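Local atomic coordinates of SRPBCC family protein (Bacillus thuringiensis serovar konkukian, PDB entry 3F08), a protein that is of unknown function but probably binds small hydrophobic molecules, as many proteins with the Bet v 1-like (SRPBCC) fold do. Residues Y72-A77 with T82-T87; V45-L48 with E54-I57; K66-T71 with V90-E95. The protein carries 5 engineered substitutions. All coordinates share one frame; numbering follows the deposited sequence.

Interaction 1 (Y72-A77 with T82-T87)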
loop_
_atom_site.group_PDB
_atom_site.type_symbol
_atom_site.label_atom_id
_atom_site.label_comp_id
_atom_site.label_asym_id
_atom_site.label_seq_id
_atom_site.Cartn_x
_atom_site.Cartn_y
_atom_site.Cartn_z
ATOM N N TYR B 72 1.181 1.090 9.695
ATOM C CA TYR B 72 1.334 -0.344 9.778
ATOM C C TYR B 72 1.082 -0.858 11.179
ATOM O O TYR B 72 1.129 -0.105 12.160
ATOM C CB TYR B 72 2.736 -0.740 9.322
ATOM C CG TYR B 72 3.845 -0.190 10.188
ATOM C CD1 TYR B 72 4.325 -0.905 11.284
ATOM C CD2 TYR B 72 4.438 1.036 9.893
ATOM C CE1 TYR B 72 5.378 -0.414 12.064
ATOM C CE2 TYR B 72 5.487 1.539 10.664
ATOM C CZ TYR B 72 5.955 0.808 11.747
ATOM O OH TYR B 72 6.994 1.311 12.500
ATOM N N SER B 73 0.806 -2.152 11.259
ATOM C CA SER B 73 0.554 -2.811 12.524
ATOM C C SER B 73 1.579 -3.925 12.640
ATOM O O SER B 73 2.237 -4.274 11.664
ATOM C CB SER B 73 -0.876 -3.372 12.554
ATOM O OG SER B 73 -1.119 -4.255 11.470
ATOM N N ILE B 74 1.734 -4.481 13.830
ATOM C CA ILE B 74 2.696 -5.553 14.000
ATOM C C ILE B 74 2.003 -6.897 14.120
ATOM O O ILE B 74 1.100 -7.082 14.931
ATOM C CB ILE B 74 3.600 -5.302 15.220
ATOM C CG1 ILE B 74 4.718 -4.323 14.830
ATOM C CG2 ILE B 74 4.173 -6.617 15.730
ATOM C CD1 ILE B 74 5.695 -4.019 15.945
HETATM N N MSE B 75 2.440 -7.837 13.291
HETATM C CA MSE B 75 1.878 -9.177 13.273
HETATM C C MSE B 75 2.731 -10.119 14.124
HETATM O O MSE B 75 2.199 -10.935 14.879
HETATM C CB MSE B 75 1.815 -9.663 11.825
HETATM C CG MSE B 75 0.752 -10.704 11.538
HETATM SE SE MSE B 75 0.071 -10.455 9.740
HETATM C CE MSE B 75 -1.588 -9.530 10.151
ATOM N N ASN B 76 4.049 -9.985 14.004
ATOM C CA ASN B 76 4.997 -10.812 14.745
ATOM C C ASN B 76 6.236 -10.013 15.150
ATOM O O ASN B 76 7.030 -9.617 14.294
ATOM C CB ASN B 76 5.419 -12.016 13.895
ATOM C CG ASN B 76 4.328 -13.069 13.793
ATOM O OD1 ASN B 76 4.116 -13.850 14.723
ATOM N ND2 ASN B 76 3.621 -13.086 12.669
ATOM N N ALA B 77 6.392 -9.775 16.452
ATOM C CA ALA B 77 7.538 -9.021 16.955
ATOM C C ALA B 77 7.815 -9.267 18.436
ATOM O O ALA B 77 6.926 -9.654 19.195
ATOM C CB ALA B 77 7.330 -7.535 16.716
ATOM N N THR B 82 0.801 -4.566 22.490
ATOM C CA THR B 82 -0.250 -5.173 21.693
ATOM C C THR B 82 -1.079 -4.023 21.130
ATOM O O THR B 82 -0.892 -2.876 21.530
ATOM C CB THR B 82 -1.133 -6.108 22.545
ATOM O OG1 THR B 82 -2.071 -6.774 21.696
ATOM C CG2 THR B 82 -1.891 -5.325 23.600
ATOM N N ASN B 83 -1.982 -4.314 20.201
ATOM C CA ASN B 83 -2.796 -3.262 19.599
ATOM C C ASN B 83 -1.893 -2.176 19.016
ATOM O O ASN B 83 -2.226 -0.994 19.036
ATOM C CB ASN B 83 -3.726 -2.636 20.641
ATOM C CG ASN B 83 -4.651 -3.652 21.288
ATOM O OD1 ASN B 83 -5.373 -4.376 20.605
ATOM N ND2 ASN B 83 -4.638 -3.700 22.616
ATOM N N TYR B 84 -0.750 -2.587 18.489
ATOM C CA TYR B 84 0.216 -1.652 17.927
ATOM C C TYR B 84 -0.122 -1.115 16.535
ATOM O O TYR B 84 -0.371 -1.882 15.606
ATOM C CB TYR B 84 1.583 -2.319 17.871
ATOM C CG TYR B 84 2.693 -1.381 17.474
ATOM C CD1 TYR B 84 3.263 -0.528 18.405
ATOM C CD2 TYR B 84 3.180 -1.352 16.165
ATOM C CE1 TYR B 84 4.296 0.327 18.058
ATOM C CE2 TYR B 84 4.214 -0.498 15.799
ATOM C CZ TYR B 84 4.773 0.340 16.757
ATOM O OH TYR B 84 5.812 1.182 16.433
ATOM N N LEU B 85 -0.131 0.208 16.410
ATOM C CA LEU B 85 -0.369 0.879 15.138
ATOM C C LEU B 85 0.681 1.967 15.056
ATOM O O LEU B 85 0.911 2.668 16.035
ATOM C CB LEU B 85 -1.745 1.537 15.075
ATOM C CG LEU B 85 -2.920 0.755 14.498
ATOM C CD1 LEU B 85 -4.089 1.721 14.331
ATOM C CD2 LEU B 85 -2.559 0.134 13.150
ATOM N N SER B 86 1.312 2.117 13.899
ATOM C CA SER B 86 2.343 3.133 13.742
ATOM C C SER B 86 2.224 3.836 12.400
ATOM O O SER B 86 1.904 3.216 11.390
ATOM C CB SER B 86 3.730 2.498 13.869
ATOM O OG SER B 86 4.751 3.481 13.832
ATOM N N THR B 87 2.481 5.135 12.397
ATOM C CA THR B 87 2.408 5.908 11.173
ATOM C C THR B 87 3.664 6.749 11.006
ATOM O O THR B 87 4.123 7.390 11.948
ATOM C CB THR B 87 1.194 6.858 11.178
ATOM O OG1 THR B 87 -0.014 6.092 11.242
ATOM C CG2 THR B 87 1.180 7.720 9.907
HETATM O O HOH W 1 8.059 -0.322 15.084
HETATM O O HOH W 2 -0.165 -4.702 15.781
#

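Interaction 2 (V45-L48 with E54-I57). Engineered in segment 54-57: E54 (natural residue Asp).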
loop_
_atom_site.group_PDB
_atom_site.type_symbol
_atom_site.label_atom_id
_atom_site.label_comp_id
_atom_site.label_asym_id
_atom_site.label_seq_id
_atom_site.Cartn_x
_atom_site.Cartn_y
_atom_site.Cartn_z
ATOM N N VAL B 45 2.185 -7.250 3.356
ATOM C CA VAL B 45 2.903 -7.677 4.544
ATOM C C VAL B 45 4.402 -7.669 4.280
ATOM O O VAL B 45 4.856 -8.118 3.222
ATOM C CB VAL B 45 2.440 -9.102 4.963
ATOM C CG1 VAL B 45 3.263 -9.611 6.136
ATOM C CG2 VAL B 45 0.957 -9.074 5.343
ATOM N N ARG B 46 5.169 -7.132 5.221
ATOM C CA ARG B 46 6.610 -7.103 5.049
ATOM C C ARG B 46 7.297 -7.937 6.115
ATOM O O ARG B 46 6.925 -7.907 7.290
ATOM C CB ARG B 46 7.148 -5.657 5.060
ATOM C CG ARG B 46 7.007 -4.901 6.369
ATOM C CD ARG B 46 7.466 -3.457 6.193
ATOM N NE ARG B 46 7.315 -2.663 7.415
ATOM C CZ ARG B 46 7.471 -1.342 7.474
ATOM N NH1 ARG B 46 7.786 -0.657 6.378
ATOM N NH2 ARG B 46 7.309 -0.702 8.626
ATOM N N HIS B 47 8.285 -8.709 5.680
ATOM C CA HIS B 47 9.059 -9.559 6.570
ATOM C C HIS B 47 10.414 -8.906 6.712
ATOM O O HIS B 47 11.189 -8.847 5.758
ATOM C CB HIS B 47 9.219 -10.963 5.981
ATOM C CG HIS B 47 7.961 -11.772 6.006
ATOM N ND1 HIS B 47 6.832 -11.418 5.297
ATOM C CD2 HIS B 47 7.647 -12.910 6.669
ATOM C CE1 HIS B 47 5.878 -12.303 5.523
ATOM N NE2 HIS B 47 6.346 -13.219 6.352
ATOM N N LEU B 48 10.692 -8.408 7.910
ATOM C CA LEU B 48 11.945 -7.731 8.190
ATOM C C LEU B 48 12.896 -8.631 8.952
ATOM O O LEU B 48 12.537 -9.201 9.982
ATOM C CB LEU B 48 11.673 -6.478 9.018
ATOM C CG LEU B 48 10.523 -5.612 8.509
ATOM C CD1 LEU B 48 10.213 -4.527 9.532
ATOM C CD2 LEU B 48 10.886 -5.025 7.153
ATOM N N GLU B 54 16.477 -13.195 12.929
ATOM C CA GLU B 54 15.124 -13.169 13.463
ATOM C C GLU B 54 14.307 -12.252 12.562
ATOM O O GLU B 54 14.764 -11.175 12.178
ATOM C CB GLU B 54 15.110 -12.636 14.894
ATOM C CG GLU B 54 13.770 -12.836 15.575
ATOM C CD GLU B 54 13.757 -12.323 16.995
ATOM O OE1 GLU B 54 14.638 -12.735 17.780
ATOM O OE2 GLU B 54 12.867 -11.512 17.325
ATOM N N THR B 55 13.094 -12.672 12.233
ATOM C CA THR B 55 12.269 -11.889 11.339
ATOM C C THR B 55 11.010 -11.312 11.974
ATOM O O THR B 55 10.284 -11.997 12.693
ATOM C CB THR B 55 11.898 -12.736 10.106
ATOM O OG1 THR B 55 13.102 -13.241 9.513
ATOM C CG2 THR B 55 11.158 -11.899 9.067
ATOM N N ILE B 56 10.779 -10.030 11.709
ATOM C CA ILE B 56 9.618 -9.315 12.216
ATOM C C ILE B 56 8.621 -9.209 11.068
ATOM O O ILE B 56 9.009 -8.987 9.920
ATOM C CB ILE B 56 10.006 -7.895 12.681
ATOM C CG1 ILE B 56 10.889 -7.981 13.927
ATOM C CG2 ILE B 56 8.766 -7.073 12.963
ATOM C CD1 ILE B 56 11.350 -6.622 14.428
ATOM N N ILE B 57 7.341 -9.368 11.371
ATOM C CA ILE B 57 6.317 -9.300 10.346
ATOM C C ILE B 57 5.370 -8.141 10.640
ATOM O O ILE B 57 4.795 -8.057 11.727
ATOM C CB ILE B 57 5.529 -10.620 10.282
ATOM C CG1 ILE B 57 6.501 -11.781 10.020
ATOM C CG2 ILE B 57 4.489 -10.560 9.182
ATOM C CD1 ILE B 57 5.821 -13.148 9.908
#

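Interaction 3 (K66-T71 with V90-E95)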
loop_
_atom_site.group_PDB
_atom_site.type_symbol
_atom_site.label_atom_id
_atom_site.label_comp_id
_atom_site.label_asym_id
_atom_site.label_seq_id
_atom_site.Cartn_x
_atom_site.Cartn_y
_atom_site.Cartn_z
ATOM N N LYS B 66 0.255 10.802 -2.048
ATOM C CA LYS B 66 0.300 12.256 -2.071
ATOM C C LYS B 66 0.355 12.916 -0.694
ATOM O O LYS B 66 0.885 14.014 -0.567
ATOM C CB LYS B 66 -0.871 12.800 -2.891
ATOM C CG LYS B 66 -0.846 12.318 -4.343
ATOM C CD LYS B 66 0.462 12.696 -5.037
ATOM C CE LYS B 66 0.572 12.099 -6.448
ATOM N NZ LYS B 66 0.847 10.622 -6.462
ATOM N N GLU B 67 -0.183 12.263 0.332
ATOM C CA GLU B 67 -0.123 12.827 1.674
ATOM C C GLU B 67 1.132 12.297 2.372
ATOM O O GLU B 67 1.389 12.574 3.539
ATOM C CB GLU B 67 -1.387 12.483 2.463
ATOM C CG GLU B 67 -2.616 13.247 1.968
ATOM C CD GLU B 67 -3.903 12.842 2.670
ATOM O OE1 GLU B 67 -3.972 12.956 3.913
ATOM O OE2 GLU B 67 -4.851 12.412 1.973
ATOM N N ARG B 68 1.906 11.529 1.615
ATOM C CA ARG B 68 3.172 10.953 2.055
ATOM C C ARG B 68 3.228 10.282 3.428
ATOM O O ARG B 68 3.998 10.688 4.302
ATOM C CB ARG B 68 4.271 12.020 1.959
ATOM C CG ARG B 68 4.359 12.697 0.581
ATOM C CD ARG B 68 5.496 13.713 0.525
ATOM N NE ARG B 68 5.315 14.756 1.526
ATOM C CZ ARG B 68 4.703 15.916 1.308
ATOM N NH1 ARG B 68 4.213 16.205 0.109
ATOM N NH2 ARG B 68 4.571 16.786 2.299
ATOM N N TYR B 69 2.425 9.247 3.621
ATOM C CA TYR B 69 2.473 8.522 4.878
ATOM C C TYR B 69 1.934 7.111 4.691
ATOM O O TYR B 69 1.226 6.830 3.719
ATOM C CB TYR B 69 1.657 9.254 5.956
ATOM C CG TYR B 69 0.155 9.078 5.856
ATOM C CD1 TYR B 69 -0.477 7.984 6.439
ATOM C CD2 TYR B 69 -0.635 10.022 5.203
ATOM C CE1 TYR B 69 -1.863 7.832 6.381
ATOM C CE2 TYR B 69 -2.023 9.885 5.137
ATOM C CZ TYR B 69 -2.630 8.788 5.730
ATOM O OH TYR B 69 -4.000 8.656 5.689
ATOM N N TYR B 70 2.323 6.217 5.594
ATOM C CA TYR B 70 1.798 4.865 5.595
ATOM C C TYR B 70 1.684 4.459 7.049
ATOM O O TYR B 70 2.416 4.959 7.906
ATOM C CB TYR B 70 2.640 3.875 4.759
ATOM C CG TYR B 70 4.026 3.500 5.234
ATOM C CD1 TYR B 70 4.221 2.663 6.336
ATOM C CD2 TYR B 70 5.143 3.903 4.510
ATOM C CE1 TYR B 70 5.513 2.235 6.698
ATOM C CE2 TYR B 70 6.418 3.489 4.854
ATOM C CZ TYR B 70 6.603 2.657 5.943
ATOM O OH TYR B 70 7.879 2.250 6.251
ATOM N N THR B 71 0.714 3.598 7.323
ATOM C CA THR B 71 0.443 3.142 8.670
ATOM C C THR B 71 0.541 1.634 8.672
ATOM O O THR B 71 0.043 0.974 7.763
ATOM C CB THR B 71 -0.979 3.563 9.102
ATOM O OG1 THR B 71 -1.089 4.991 9.022
ATOM C CG2 THR B 71 -1.285 3.095 10.531
ATOM N N VAL B 90 5.868 12.155 6.002
ATOM C CA VAL B 90 6.826 13.153 5.553
ATOM C C VAL B 90 6.069 14.453 5.316
ATOM O O VAL B 90 5.391 14.604 4.308
ATOM C CB VAL B 90 7.506 12.711 4.242
ATOM C CG1 VAL B 90 8.444 13.796 3.754
ATOM C CG2 VAL B 90 8.266 11.407 4.464
ATOM N N LYS B 91 6.175 15.378 6.261
ATOM C CA LYS B 91 5.506 16.664 6.153
ATOM C C LYS B 91 6.432 17.713 5.553
ATOM O O LYS B 91 7.643 17.521 5.469
ATOM C CB LYS B 91 5.032 17.131 7.531
ATOM C CG LYS B 91 4.050 16.175 8.182
ATOM C CD LYS B 91 3.520 16.712 9.507
ATOM C CE LYS B 91 2.357 15.862 10.003
ATOM N NZ LYS B 91 1.767 16.374 11.274
ATOM N N GLU B 92 5.851 18.827 5.133
ATOM C CA GLU B 92 6.621 19.910 4.546
ATOM C C GLU B 92 7.697 20.403 5.510
ATOM O O GLU B 92 7.433 20.595 6.695
ATOM C CB GLU B 92 5.696 21.075 4.194
ATOM C CG GLU B 92 4.764 20.837 3.013
ATOM C CD GLU B 92 3.758 19.717 3.239
ATOM O OE1 GLU B 92 3.396 19.441 4.412
ATOM O OE2 GLU B 92 3.310 19.123 2.229
ATOM N N GLY B 93 8.909 20.603 4.998
ATOM C CA GLY B 93 9.990 21.097 5.831
ATOM C C GLY B 93 9.909 22.614 5.862
ATOM O O GLY B 93 8.985 23.193 5.291
ATOM N N THR B 94 10.858 23.268 6.524
ATOM C CA THR B 94 10.856 24.725 6.586
ATOM C C THR B 94 11.372 25.306 5.270
ATOM O O THR B 94 11.043 26.433 4.903
ATOM C CB THR B 94 11.727 25.229 7.745
ATOM O OG1 THR B 94 12.986 24.547 7.720
ATOM C CG2 THR B 94 11.030 24.977 9.082
ATOM N N GLU B 95 12.189 24.519 4.577
ATOM C CA GLU B 95 12.758 24.895 3.287
ATOM C C GLU B 95 12.317 23.851 2.271
ATOM O O GLU B 95 11.783 22.803 2.638
ATOM C CB GLU B 95 14.288 24.905 3.340
ATOM C CG GLU B 95 14.909 26.134 3.967
ATOM C CD GLU B 95 16.428 26.066 3.992
ATOM O OE1 GLU B 95 16.964 25.134 4.626
ATOM O OE2 GLU B 95 17.084 26.940 3.379
#

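Interaction 1 (Y72-A77 with T82-T87)
Y72 and S86 face each other as an antiparallel hydrogen-bonded pair, and their side chains meet above the backbone link. S86 CB lies 3.8 Å from the centroid of the Y72 ring, a CH-pi contact over one face, displaced toward the rim near CZ. The ring reaches this place because Y72 CG stands between the backbone N and the carbonyl carbon (chi1 63°), leaning the phenol over the neighbouring strand. Beneath it the pair is tied twice: Y72 N to S86 O and S86 N to Y72 O are each 2.8 Å.

Y84 continues the row. Its ring stands up beside that of Y72 because chi1 (-172°) carries CG to the side away from the backbone N, and Y72 presents CE1 to the edge of the Y84 ring, 3.9 Å from Y84 CE2. I74 comes obliquely, its CG1 lying 3.6 Å from Y84 CD2. A water joins the two phenols, 3.2 Å from Y72 OH and 3.0 Å from Y84 OH. A second water takes the I74 N-H at 2.7 Å and donates to Y84 O, linking the backbones where the strands part. S73 and L85 occupy the other face, and S73 OG bonds to E61.

Y125 of helix 114-137 bonds to both Y84 OH and S86 OG, so the tyrosine face looks toward the long helix, the side on which this fold usually holds its ligands. The contact is therefore apolar along its ring flanks and polar at its hydroxyl ends, chemistry consistent with a mixed, partly hydrated pocket wall.

Interaction 2 (V45-L48 with E54-I57)
L48 O receives the I56 N-H at 2.6 Å, with an N-H...O angle of 161° and the donor in the carbonyl plane. The same oxygen is approached by T55 CA at 3.0 Å in a CA-H...O contact, and the methyl T55 CG2 packs against it as well. The return bond, L48 N to I56 O, measures 2.7 Å and is also in the carbonyl plane, giving this hydrogen-bonded pair a short, two-way link.

Strands 45-49 and 55-64 form a beta hairpin within the strongly bent antiparallel sheet of the Bet v 1-like fold. One residue further from the turn, H47 and I57 make the non-hydrogen-bonded pair. Their side chains run side by side and point the same way, with I57 CG1 off-centre over the imidazole, 4.1 Å from the centroid of the H47 ring. The end of that isoleucine side chain, I57 CD1, comes to 3.6 Å from H47 NE2. I57 holds CG1 anti to its carbonyl carbon (chi1 -57°), which sends that branch along the ring and leaves CG2 for V45. There, I57 CG2 and V45 CG1 are 3.4 Å apart, tighter than ordinary van der Waals contact.

L48 and I56 lie on the opposite face, together with the long side chain of R46, whose guanidinium forms a salt bridge with E58 and donates to F24 O.

Interaction 3 (K66-T71 with V90-E95)
A G1 beta bulge, in which R68 and Y69 both face N64, opens strand 69-74, and R68 turns from it to grip the end of strand 81-92. The backbone of R68 is in the left-handed conformation expected at the first position of such a bulge. Its carbonyl accepts the neighbouring strand's N-H, V90 N to R68 O, at 2.9 Å. The side chain then returns to the same residue: R68 NE donates to V90 O at 2.8 Å, and R68 NH2 adds a weak bond to V90 O at 3.1 Å. One backbone oxygen is thus held by two N-H groups at the edge of one guanidinium.

A bend in the arginine chain at chi3 (-59°) brings this edge round to V90 and on to E92. R68 NH2 meets E92 OE2 at 2.7 Å in a nearly straight bond (168°). This salt bridge is not a flat, two-pronged pairing: the carboxylate oxygen lies in the guanidinium plane but is met from above its own, and the two planes stand 69° apart. Aliphatic contact comes nearer the backbone, where R68 CB and V90 CB lie 4.0 Å apart.

Helix 14-21 packs against the pair: R68 touches T14 and W18, and V90 meets V17 and I21. K91 points away to a salt bridge with E102, while K66 pairs with E61 of the second subunit. A left-handed residue leading into the returning strand is characteristic of the G1 bulge that closes a tight hairpin, here the one joining strands 55-64 and 69-74.

Interactions 1 and 3 hold the same two strands, 69-74 and 81-92, near opposite ends of their pairing, with the T71–T87 hydroxyl bond between them. Interaction 2 belongs to the hairpin 45-49/55-64 and reaches interaction 1 through a classic beta bulge in which I57 faces both M75 and N76. Each contact grades from core to surface: from buried Y72 and S86 to exposed L85, from buried R46 and L48 to exposed T55, from buried V90 to exposed E92. Oblique tyrosines, a CH-pi contact and waters mark interaction 1; short backbone bonds and aliphatic packing, interaction 2; an arginine-centred polar grip, interaction 3. R46 connects them, through cation-pi contact with Y72 and a hydrogen bond to Y70 OH.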